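Local coordinates for tailspike protein (Acinetobacter phage vB_ApiP_P1, PDB 6E1R), which probably recognises and cleaves capsular polysaccharide of its Acinetobacter host, as a trimeric tailspike depolymerase, at residues P330-R341 with P356-Q366; G450-S458 with M543-T554. All blocks are in the same frame, centred on the assembly; numbering follows the deposited sequence.

Contact 1: P330-R341 with P356-Q366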
loop_
_atom_site.group_PDB
_atom_site.type_symbol
_atom_site.label_atom_id
_atom_site.label_comp_id
_atom_site.label_asym_id
_atom_site.label_seq_id
_atom_site.Cartn_x
_atom_site.Cartn_y
_atom_site.Cartn_z
ATOM N N PRO A 330 -10.645 13.659 1.306
ATOM C CA PRO A 330 -10.342 14.041 -0.079
ATOM C C PRO A 330 -10.424 12.860 -1.030
ATOM O O PRO A 330 -10.790 13.020 -2.199
ATOM C CB PRO A 330 -8.915 14.592 0.016
ATOM C CG PRO A 330 -8.317 13.855 1.165
ATOM C CD PRO A 330 -9.439 13.647 2.152
ATOM N N LEU A 331 -10.084 11.670 -0.539
ATOM C CA LEU A 331 -9.975 10.497 -1.391
ATOM C C LEU A 331 -10.336 9.243 -0.611
ATOM O O LEU A 331 -9.905 9.068 0.532
ATOM C CB LEU A 331 -8.557 10.363 -1.959
ATOM C CG LEU A 331 -8.234 9.045 -2.663
ATOM C CD1 LEU A 331 -9.109 8.875 -3.892
ATOM C CD2 LEU A 331 -6.760 8.978 -3.030
ATOM N N ILE A 332 -11.126 8.377 -1.236
ATOM C CA ILE A 332 -11.364 7.023 -0.755
ATOM C C ILE A 332 -10.876 6.082 -1.847
ATOM O O ILE A 332 -11.488 5.996 -2.920
ATOM C CB ILE A 332 -12.839 6.770 -0.420
ATOM C CG1 ILE A 332 -13.288 7.680 0.725
ATOM C CG2 ILE A 332 -13.056 5.307 -0.056
ATOM C CD1 ILE A 332 -14.728 7.470 1.142
ATOM N N LYS A 333 -9.776 5.382 -1.583
ATOM C CA LYS A 333 -9.132 4.534 -2.576
ATOM C C LYS A 333 -9.419 3.071 -2.278
ATOM O O LYS A 333 -9.185 2.601 -1.159
ATOM C CB LYS A 333 -7.622 4.776 -2.613
ATOM C CG LYS A 333 -6.912 3.980 -3.697
ATOM C CD LYS A 333 -5.446 4.361 -3.817
ATOM C CE LYS A 333 -4.792 3.648 -4.993
ATOM N NZ LYS A 333 -3.346 3.981 -5.124
ATOM N N PHE A 334 -9.926 2.360 -3.278
ATOM C CA PHE A 334 -10.117 0.913 -3.221
ATOM C C PHE A 334 -9.040 0.303 -4.115
ATOM O O PHE A 334 -9.234 0.134 -5.320
ATOM C CB PHE A 334 -11.521 0.525 -3.676
ATOM C CG PHE A 334 -12.613 1.048 -2.788
ATOM C CD1 PHE A 334 -13.004 0.348 -1.660
ATOM C CD2 PHE A 334 -13.248 2.243 -3.081
ATOM C CE1 PHE A 334 -14.008 0.830 -0.843
ATOM C CE2 PHE A 334 -14.252 2.729 -2.266
ATOM C CZ PHE A 334 -14.633 2.023 -1.147
ATOM N N GLN A 335 -7.897 -0.021 -3.516
ATOM C CA GLN A 335 -6.729 -0.503 -4.252
ATOM C C GLN A 335 -6.737 -2.027 -4.243
ATOM O O GLN A 335 -6.361 -2.656 -3.251
ATOM C CB GLN A 335 -5.444 0.056 -3.649
ATOM C CG GLN A 335 -4.180 -0.400 -4.356
ATOM C CD GLN A 335 -2.940 0.320 -3.861
ATOM O OE1 GLN A 335 -3.027 1.396 -3.269
ATOM N NE2 GLN A 335 -1.776 -0.272 -4.103
ATOM N N GLY A 336 -7.172 -2.618 -5.354
ATOM C CA GLY A 336 -7.149 -4.058 -5.520
ATOM C C GLY A 336 -8.052 -4.806 -4.562
ATOM O O GLY A 336 -7.605 -5.728 -3.872
ATOM N N ILE A 337 -9.326 -4.430 -4.517
ATOM C CA ILE A 337 -10.290 -5.022 -3.597
ATOM C C ILE A 337 -11.160 -6.008 -4.363
ATOM O O ILE A 337 -11.649 -5.698 -5.457
ATOM C CB ILE A 337 -11.151 -3.941 -2.922
ATOM C CG1 ILE A 337 -10.264 -2.827 -2.365
ATOM C CG2 ILE A 337 -11.999 -4.546 -1.815
ATOM C CD1 ILE A 337 -9.236 -3.311 -1.368
ATOM N N HIS A 338 -11.356 -7.193 -3.791
ATOM C CA HIS A 338 -12.271 -8.176 -4.360
ATOM C C HIS A 338 -13.678 -7.847 -3.877
ATOM O O HIS A 338 -13.972 -7.956 -2.681
ATOM C CB HIS A 338 -11.859 -9.589 -3.956
ATOM C CG HIS A 338 -12.627 -10.666 -4.655
ATOM N ND1 HIS A 338 -12.164 -11.290 -5.792
ATOM C CD2 HIS A 338 -13.831 -11.222 -4.385
ATOM C CE1 HIS A 338 -13.044 -12.190 -6.190
ATOM N NE2 HIS A 338 -14.068 -12.168 -5.354
HETATM N N MSE A 339 -14.548 -7.438 -4.796
HETATM C CA MSE A 339 -15.873 -6.954 -4.419
HETATM C C MSE A 339 -17.008 -7.684 -5.130
HETATM O O MSE A 339 -17.580 -7.173 -6.091
HETATM C CB MSE A 339 -15.977 -5.453 -4.691
HETATM C CG MSE A 339 -14.998 -4.617 -3.884
HETATM SE SE MSE A 339 -15.055 -2.727 -4.345
HETATM C CE MSE A 339 -15.578 -2.005 -2.612
ATOM N N ASN A 340 -17.336 -8.878 -4.641
ATOM C CA ASN A 340 -18.452 -9.669 -5.159
ATOM C C ASN A 340 -19.710 -9.263 -4.398
ATOM O O ASN A 340 -19.967 -9.756 -3.297
ATOM C CB ASN A 340 -18.163 -11.158 -5.013
ATOM C CG ASN A 340 -19.203 -12.022 -5.694
ATOM O OD1 ASN A 340 -20.016 -11.533 -6.477
ATOM N ND2 ASN A 340 -19.181 -13.317 -5.398
ATOM N N ARG A 341 -20.503 -8.362 -4.990
ATOM C CA ARG A 341 -21.692 -7.815 -4.338
ATOM C C ARG A 341 -21.343 -7.124 -3.026
ATOM O O ARG A 341 -21.716 -7.606 -1.949
ATOM C CB ARG A 341 -22.756 -8.890 -4.101
ATOM C CG ARG A 341 -23.243 -9.603 -5.347
ATOM C CD ARG A 341 -24.182 -10.738 -4.977
ATOM N NE ARG A 341 -25.340 -10.800 -5.867
ATOM C CZ ARG A 341 -25.419 -11.524 -6.978
ATOM N NH1 ARG A 341 -24.393 -12.264 -7.374
ATOM N NH2 ARG A 341 -26.532 -11.497 -7.698
ATOM N N PRO A 356 -16.164 12.979 -0.955
ATOM C CA PRO A 356 -14.820 12.631 -1.435
ATOM C C PRO A 356 -14.764 12.176 -2.891
ATOM O O PRO A 356 -15.789 11.819 -3.474
ATOM C CB PRO A 356 -14.419 11.476 -0.515
ATOM C CG PRO A 356 -15.705 10.815 -0.186
ATOM C CD PRO A 356 -16.711 11.931 -0.072
ATOM N N LYS A 357 -13.565 12.191 -3.464
ATOM C CA LYS A 357 -13.317 11.540 -4.739
ATOM C C LYS A 357 -12.972 10.074 -4.505
ATOM O O LYS A 357 -12.577 9.673 -3.408
ATOM C CB LYS A 357 -12.185 12.234 -5.499
ATOM C CG LYS A 357 -12.356 13.738 -5.654
ATOM C CD LYS A 357 -13.640 14.081 -6.389
ATOM C CE LYS A 357 -13.738 15.574 -6.661
ATOM N NZ LYS A 357 -15.064 15.947 -7.229
ATOM N N TYR A 358 -13.122 9.272 -5.554
ATOM C CA TYR A 358 -12.946 7.831 -5.447
ATOM C C TYR A 358 -11.930 7.338 -6.464
ATOM O O TYR A 358 -11.878 7.826 -7.596
ATOM C CB TYR A 358 -14.280 7.099 -5.640
ATOM C CG TYR A 358 -15.265 7.345 -4.521
ATOM C CD1 TYR A 358 -16.074 8.473 -4.515
ATOM C CD2 TYR A 358 -15.381 6.449 -3.467
ATOM C CE1 TYR A 358 -16.974 8.701 -3.491
ATOM C CE2 TYR A 358 -16.277 6.670 -2.440
ATOM C CZ TYR A 358 -17.072 7.795 -2.456
ATOM O OH TYR A 358 -17.965 8.015 -1.433
ATOM N N ILE A 359 -11.125 6.366 -6.046
ATOM C CA ILE A 359 -10.210 5.653 -6.927
ATOM C C ILE A 359 -10.509 4.166 -6.798
ATOM O O ILE A 359 -10.457 3.611 -5.694
ATOM C CB ILE A 359 -8.739 5.949 -6.596
ATOM C CG1 ILE A 359 -8.369 7.367 -7.036
ATOM C CG2 ILE A 359 -7.827 4.929 -7.260
ATOM C CD1 ILE A 359 -6.924 7.732 -6.772
ATOM N N PHE A 360 -10.826 3.530 -7.920
ATOM C CA PHE A 360 -11.021 2.086 -7.996
ATOM C C PHE A 360 -9.901 1.543 -8.873
ATOM O O PHE A 360 -9.936 1.680 -10.099
ATOM C CB PHE A 360 -12.401 1.739 -8.549
ATOM C CG PHE A 360 -13.530 2.075 -7.618
ATOM C CD1 PHE A 360 -14.044 3.362 -7.560
ATOM C CD2 PHE A 360 -14.086 1.100 -6.804
ATOM C CE1 PHE A 360 -15.084 3.671 -6.703
ATOM C CE2 PHE A 360 -15.128 1.402 -5.947
ATOM C CZ PHE A 360 -15.627 2.689 -5.896
ATOM N N GLU A 361 -8.907 0.930 -8.238
ATOM C CA GLU A 361 -7.680 0.500 -8.901
ATOM C C GLU A 361 -7.622 -1.024 -8.885
ATOM O O GLU A 361 -7.312 -1.632 -7.856
ATOM C CB GLU A 361 -6.468 1.118 -8.213
ATOM C CG GLU A 361 -5.159 0.936 -8.947
ATOM C CD GLU A 361 -3.996 1.528 -8.180
ATOM O OE1 GLU A 361 -3.812 2.762 -8.233
ATOM O OE2 GLU A 361 -3.279 0.762 -7.507
ATOM N N GLY A 362 -7.919 -1.634 -10.030
ATOM C CA GLY A 362 -7.805 -3.071 -10.170
ATOM C C GLY A 362 -8.819 -3.883 -9.398
ATOM O O GLY A 362 -8.587 -5.071 -9.162
ATOM N N CYS A 363 -9.945 -3.290 -9.010
ATOM C CA CYS A 363 -10.955 -4.030 -8.268
ATOM C C CYS A 363 -11.608 -5.090 -9.154
ATOM O O CYS A 363 -11.617 -4.996 -10.385
ATOM C CB CYS A 363 -12.010 -3.079 -7.706
ATOM S SG CYS A 363 -11.360 -1.884 -6.515
ATOM N N TYR A 364 -12.173 -6.106 -8.503
ATOM C CA TYR A 364 -12.682 -7.279 -9.202
ATOM C C TYR A 364 -13.895 -7.822 -8.463
ATOM O O TYR A 364 -13.825 -8.067 -7.255
ATOM C CB TYR A 364 -11.591 -8.353 -9.302
ATOM C CG TYR A 364 -11.965 -9.579 -10.106
ATOM C CD1 TYR A 364 -12.620 -10.650 -9.513
ATOM C CD2 TYR A 364 -11.639 -9.675 -11.452
ATOM C CE1 TYR A 364 -12.957 -11.776 -10.243
ATOM C CE2 TYR A 364 -11.970 -10.796 -12.190
ATOM C CZ TYR A 364 -12.627 -11.844 -11.581
ATOM O OH TYR A 364 -12.957 -12.962 -12.312
ATOM N N GLY A 365 -14.994 -8.005 -9.181
ATOM C CA GLY A 365 -16.180 -8.589 -8.591
ATOM C C GLY A 365 -17.407 -8.335 -9.446
ATOM O O GLY A 365 -17.313 -7.929 -10.604
ATOM N N GLN A 366 -18.564 -8.578 -8.834
ATOM C CA GLN A 366 -19.862 -8.440 -9.480
ATOM C C GLN A 366 -20.720 -7.484 -8.664
ATOM O O GLN A 366 -20.719 -7.535 -7.431
ATOM C CB GLN A 366 -20.552 -9.800 -9.625
ATOM C CG GLN A 366 -21.968 -9.736 -10.170
ATOM C CD GLN A 366 -22.603 -11.106 -10.297
ATOM O OE1 GLN A 366 -23.190 -11.622 -9.347
ATOM N NE2 GLN A 366 -22.490 -11.702 -11.480
HETATM O O HOH W 1 -1.423 4.250 -7.468
#

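Contact 2: G450-S458 with M543-T554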
loop_
_atom_site.group_PDB
_atom_site.type_symbol
_atom_site.label_atom_id
_atom_site.label_comp_id
_atom_site.label_asym_id
_atom_site.label_seq_id
_atom_site.Cartn_x
_atom_site.Cartn_y
_atom_site.Cartn_z
ATOM N N GLY A 450 -23.848 39.578 -29.522
ATOM C CA GLY A 450 -22.533 39.037 -29.223
ATOM C C GLY A 450 -22.602 37.550 -28.920
ATOM O O GLY A 450 -23.539 37.064 -28.286
ATOM N N VAL A 451 -21.591 36.822 -29.382
ATOM C CA VAL A 451 -21.525 35.373 -29.235
ATOM C C VAL A 451 -20.467 34.961 -28.218
ATOM O O VAL A 451 -20.735 34.160 -27.323
ATOM C CB VAL A 451 -21.277 34.690 -30.598
ATOM C CG1 VAL A 451 -21.032 33.200 -30.411
ATOM C CG2 VAL A 451 -22.457 34.926 -31.529
ATOM N N ALA A 452 -19.258 35.505 -28.338
ATOM C CA ALA A 452 -18.175 35.136 -27.438
ATOM C C ALA A 452 -17.132 36.241 -27.426
ATOM O O ALA A 452 -17.095 37.099 -28.311
ATOM C CB ALA A 452 -17.537 33.802 -27.843
ATOM N N SER A 453 -16.286 36.210 -26.400
ATOM C CA SER A 453 -15.165 37.129 -26.278
ATOM C C SER A 453 -13.893 36.459 -26.777
ATOM O O SER A 453 -13.627 35.294 -26.463
ATOM C CB SER A 453 -14.982 37.581 -24.827
ATOM O OG SER A 453 -16.116 38.290 -24.364
ATOM N N LEU A 454 -13.113 37.197 -27.558
ATOM C CA LEU A 454 -11.874 36.698 -28.135
ATOM C C LEU A 454 -10.685 37.301 -27.403
ATOM O O LEU A 454 -10.705 38.480 -27.033
ATOM C CB LEU A 454 -11.795 37.023 -29.629
ATOM C CG LEU A 454 -12.971 36.525 -30.471
ATOM C CD1 LEU A 454 -12.786 36.895 -31.935
ATOM C CD2 LEU A 454 -13.147 35.019 -30.310
ATOM N N SER A 455 -9.651 36.489 -27.199
ATOM C CA SER A 455 -8.449 36.943 -26.513
ATOM C C SER A 455 -7.329 35.948 -26.769
ATOM O O SER A 455 -7.564 34.814 -27.196
ATOM C CB SER A 455 -8.685 37.103 -25.007
ATOM O OG SER A 455 -9.084 35.876 -24.421
ATOM N N HIS A 456 -6.107 36.392 -26.509
ATOM C CA HIS A 456 -4.966 35.491 -26.571
ATOM C C HIS A 456 -5.039 34.520 -25.399
ATOM O O HIS A 456 -5.258 34.949 -24.259
ATOM C CB HIS A 456 -3.659 36.282 -26.534
ATOM C CG HIS A 456 -2.455 35.489 -26.934
ATOM N ND1 HIS A 456 -1.882 34.540 -26.113
ATOM C CD2 HIS A 456 -1.707 35.509 -28.062
ATOM C CE1 HIS A 456 -0.838 34.007 -26.721
ATOM N NE2 HIS A 456 -0.709 34.578 -27.905
ATOM N N PRO A 457 -4.863 33.215 -25.627
ATOM C CA PRO A 457 -5.065 32.250 -24.536
ATOM C C PRO A 457 -3.880 32.102 -23.596
ATOM O O PRO A 457 -4.054 31.553 -22.500
ATOM C CB PRO A 457 -5.351 30.933 -25.276
ATOM C CG PRO A 457 -4.836 31.131 -26.686
ATOM C CD PRO A 457 -4.422 32.567 -26.872
ATOM N N SER A 458 -2.693 32.567 -23.975
ATOM C CA SER A 458 -1.501 32.424 -23.147
ATOM C C SER A 458 -0.998 33.740 -22.576
ATOM O O SER A 458 -0.559 33.778 -21.425
ATOM C CB SER A 458 -0.373 31.772 -23.956
ATOM O OG SER A 458 -0.864 30.706 -24.751
HETATM N N MSE A 543 -25.026 29.257 -30.942
HETATM C CA MSE A 543 -23.771 29.041 -31.651
HETATM C C MSE A 543 -22.844 28.092 -30.901
HETATM O O MSE A 543 -22.895 27.990 -29.673
HETATM C CB MSE A 543 -23.048 30.371 -31.890
HETATM C CG MSE A 543 -23.576 31.193 -33.056
HETATM SE SE MSE A 543 -25.366 31.908 -32.767
HETATM C CE MSE A 543 -25.338 33.324 -34.101
ATOM N N GLU A 544 -21.995 27.399 -31.655
ATOM C CA GLU A 544 -20.935 26.567 -31.099
ATOM C C GLU A 544 -19.643 26.918 -31.820
ATOM O O GLU A 544 -19.550 26.754 -33.041
ATOM C CB GLU A 544 -21.252 25.077 -31.250
ATOM C CG GLU A 544 -22.385 24.599 -30.363
ATOM C CD GLU A 544 -22.751 23.146 -30.597
ATOM O OE1 GLU A 544 -23.127 22.800 -31.737
ATOM O OE2 GLU A 544 -22.663 22.349 -29.638
ATOM N N VAL A 545 -18.658 27.404 -31.071
ATOM C CA VAL A 545 -17.416 27.911 -31.639
ATOM C C VAL A 545 -16.291 26.935 -31.322
ATOM O O VAL A 545 -16.174 26.451 -30.189
ATOM C CB VAL A 545 -17.091 29.322 -31.109
ATOM C CG1 VAL A 545 -15.847 29.878 -31.787
ATOM C CG2 VAL A 545 -18.277 30.252 -31.317
ATOM N N PHE A 546 -15.462 26.653 -32.324
ATOM C CA PHE A 546 -14.290 25.793 -32.189
ATOM C C PHE A 546 -13.086 26.597 -32.661
ATOM O O PHE A 546 -12.986 26.931 -33.846
ATOM C CB PHE A 546 -14.440 24.508 -33.007
ATOM C CG PHE A 546 -15.687 23.724 -32.701
ATOM C CD1 PHE A 546 -16.900 24.070 -33.275
ATOM C CD2 PHE A 546 -15.643 22.631 -31.849
ATOM C CE1 PHE A 546 -18.047 23.348 -32.998
ATOM C CE2 PHE A 546 -16.788 21.903 -31.569
ATOM C CZ PHE A 546 -17.991 22.263 -32.144
ATOM N N THR A 547 -12.172 26.901 -31.745
ATOM C CA THR A 547 -11.057 27.786 -32.041
ATOM C C THR A 547 -9.779 26.991 -32.280
ATOM O O THR A 547 -9.621 25.867 -31.797
ATOM C CB THR A 547 -10.832 28.791 -30.907
ATOM O OG1 THR A 547 -10.157 28.147 -29.819
ATOM C CG2 THR A 547 -12.160 29.346 -30.416
ATOM N N THR A 548 -8.870 27.594 -33.042
ATOM C CA THR A 548 -7.571 27.014 -33.345
ATOM C C THR A 548 -6.550 28.139 -33.409
ATOM O O THR A 548 -6.833 29.210 -33.954
ATOM C CB THR A 548 -7.589 26.244 -34.676
ATOM O OG1 THR A 548 -8.632 25.261 -34.651
ATOM C CG2 THR A 548 -6.256 25.550 -34.917
ATOM N N GLY A 549 -5.369 27.898 -32.847
ATOM C CA GLY A 549 -4.318 28.893 -32.886
ATOM C C GLY A 549 -4.265 29.758 -31.644
ATOM O O GLY A 549 -4.646 29.318 -30.556
ATOM N N ASN A 550 -3.792 30.993 -31.794
ATOM C CA ASN A 550 -3.626 31.910 -30.665
ATOM C C ASN A 550 -4.893 32.713 -30.385
ATOM O O ASN A 550 -4.863 33.941 -30.321
ATOM C CB ASN A 550 -2.445 32.835 -30.929
ATOM C CG ASN A 550 -1.127 32.092 -30.982
ATOM O OD1 ASN A 550 -0.383 32.197 -31.955
ATOM N ND2 ASN A 550 -0.830 31.335 -29.931
ATOM N N VAL A 551 -6.020 32.027 -30.199
ATOM C CA VAL A 551 -7.277 32.695 -29.885
ATOM C C VAL A 551 -8.163 31.733 -29.105
ATOM O O VAL A 551 -8.136 30.517 -29.320
ATOM C CB VAL A 551 -7.987 33.211 -31.163
ATOM C CG1 VAL A 551 -8.497 32.053 -32.010
ATOM C CG2 VAL A 551 -9.116 34.172 -30.803
ATOM N N GLN A 552 -8.943 32.291 -28.181
ATOM C CA GLN A 552 -9.895 31.534 -27.384
ATOM C C GLN A 552 -11.205 32.303 -27.308
ATOM O O GLN A 552 -11.209 33.536 -27.266
ATOM C CB GLN A 552 -9.358 31.266 -25.972
ATOM C CG GLN A 552 -9.070 32.527 -25.171
ATOM C CD GLN A 552 -8.692 32.240 -23.732
ATOM O OE1 GLN A 552 -8.757 31.097 -23.274
ATOM N NE2 GLN A 552 -8.291 33.279 -23.009
ATOM N N ALA A 553 -12.315 31.571 -27.303
ATOM C CA ALA A 553 -13.650 32.156 -27.214
ATOM C C ALA A 553 -14.203 31.868 -25.825
ATOM O O ALA A 553 -14.487 30.712 -25.490
ATOM C CB ALA A 553 -14.566 31.598 -28.301
ATOM N N THR A 554 -14.361 32.916 -25.020
ATOM C CA THR A 554 -14.845 32.764 -23.652
ATOM C C THR A 554 -16.084 33.618 -23.403
ATOM O O THR A 554 -16.695 33.550 -22.336
ATOM C CB THR A 554 -13.764 33.146 -22.621
ATOM O OG1 THR A 554 -13.427 34.531 -22.769
ATOM C CG2 THR A 554 -12.515 32.298 -22.815
ATOM O OXT THR A 554 -16.502 34.396 -24.261
#

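Contact 1: P330-R341 with P356-Q366
F334 and F360 lie side by side on parallel strands 331-335 and 357-361, their rings 18° from coplanar but slid apart and barely overlapping. F334 CB lies 3.7 Å from C363 SG; with CG anti to the carbonyl carbon (chi1 -64°) the ring runs out beside F360. Its CG is 4.1 Å from F360 CE2. CD2 sits over one face of the F360 ring, offset toward the rim, 3.5 Å from F360 CE2. CE2 stays against F360 CZ, at 3.9 Å, and meets Y358 CD2 edge to edge. The strands are successive rungs of a parallel beta-helix, the fold of many phage tailspikes, held in register by backbone bonds such as F334 N to I359 O, at 2.8 Å; F303 on the preceding rung continues the aromatic ladder. On the other sheet face, L331 CD1 packs on I359 CG1 at 3.6 Å, and the extended K333 chain passes I359 CG2 to a long salt bridge, NZ to E361 OE1 at 3.4 Å, whose hydrogen bond is weak. A water accepts from K333 NZ within bonding distance of E361 OE1. Stronger partners lie across the trimer: E361 of the third subunit for K333 NZ, and K333 of the second for E361 OE2.

Contact 2: G450-S458 with M543-T554
In the C-terminal domain, two antiparallel sheets lie against each other, and this contact serves both: 543-548 belongs to one, while 552-553, after a corner at G549, pairs with the end of strand 450-455 in the other. The short strand ends in the chain terminus, where T554 OXT accepts S453 N at 2.8 Å in a nearly straight bond (172°). T554 N returns a bond to S453 O, lying in the carbonyl plane. Past the non-hydrogen-bonded pair L454-A553, Q552 N reaches S455 O at 3.0 Å. Q552 also contributes its side chain: with CG between its backbone N and carbonyl carbon (chi1 61°), the extended chain carries NE2 to S455 OG, 3.1 Å away and close to the amide plane. P457 CB packs against the same amide, 3.9 Å from Q552 CD. The H456 ring runs alongside the N550 amide, their planes only 9° apart, while N550 OD1 bonds to N471 of the third subunit. Between the sheets, V451 crosses the selenomethionine M543 at about a right angle, V451 CG1 lying 3.8 Å from M543 CB and 4.1 Å from V545 CG2. Two antiparallel sheets packed face to face through apolar side chains are typical of a beta-sandwich.

How the contacts relate
Both contacts are largely buried pairings of strands within one chain, but they belong to separate domains, with centres 40 Å apart and nearest atoms about 23 Å apart. Contact 1 joins parallel rungs of the beta-helix, close in sequence, with mostly aromatic packing on one face and aliphatic and charged groups on the other. Contact 2 brings together residues far apart in sequence: its edge pairing is antiparallel and its terminal strand more exposed, with serine, glutamine and the chain's own carboxylate supplying polar links. Aliphatic groups fill its inner side. Each also touches the third subunit, through a salt bridge at contact 1, whose counterpart goes to the second subunit, and an asparagine amide at contact 2.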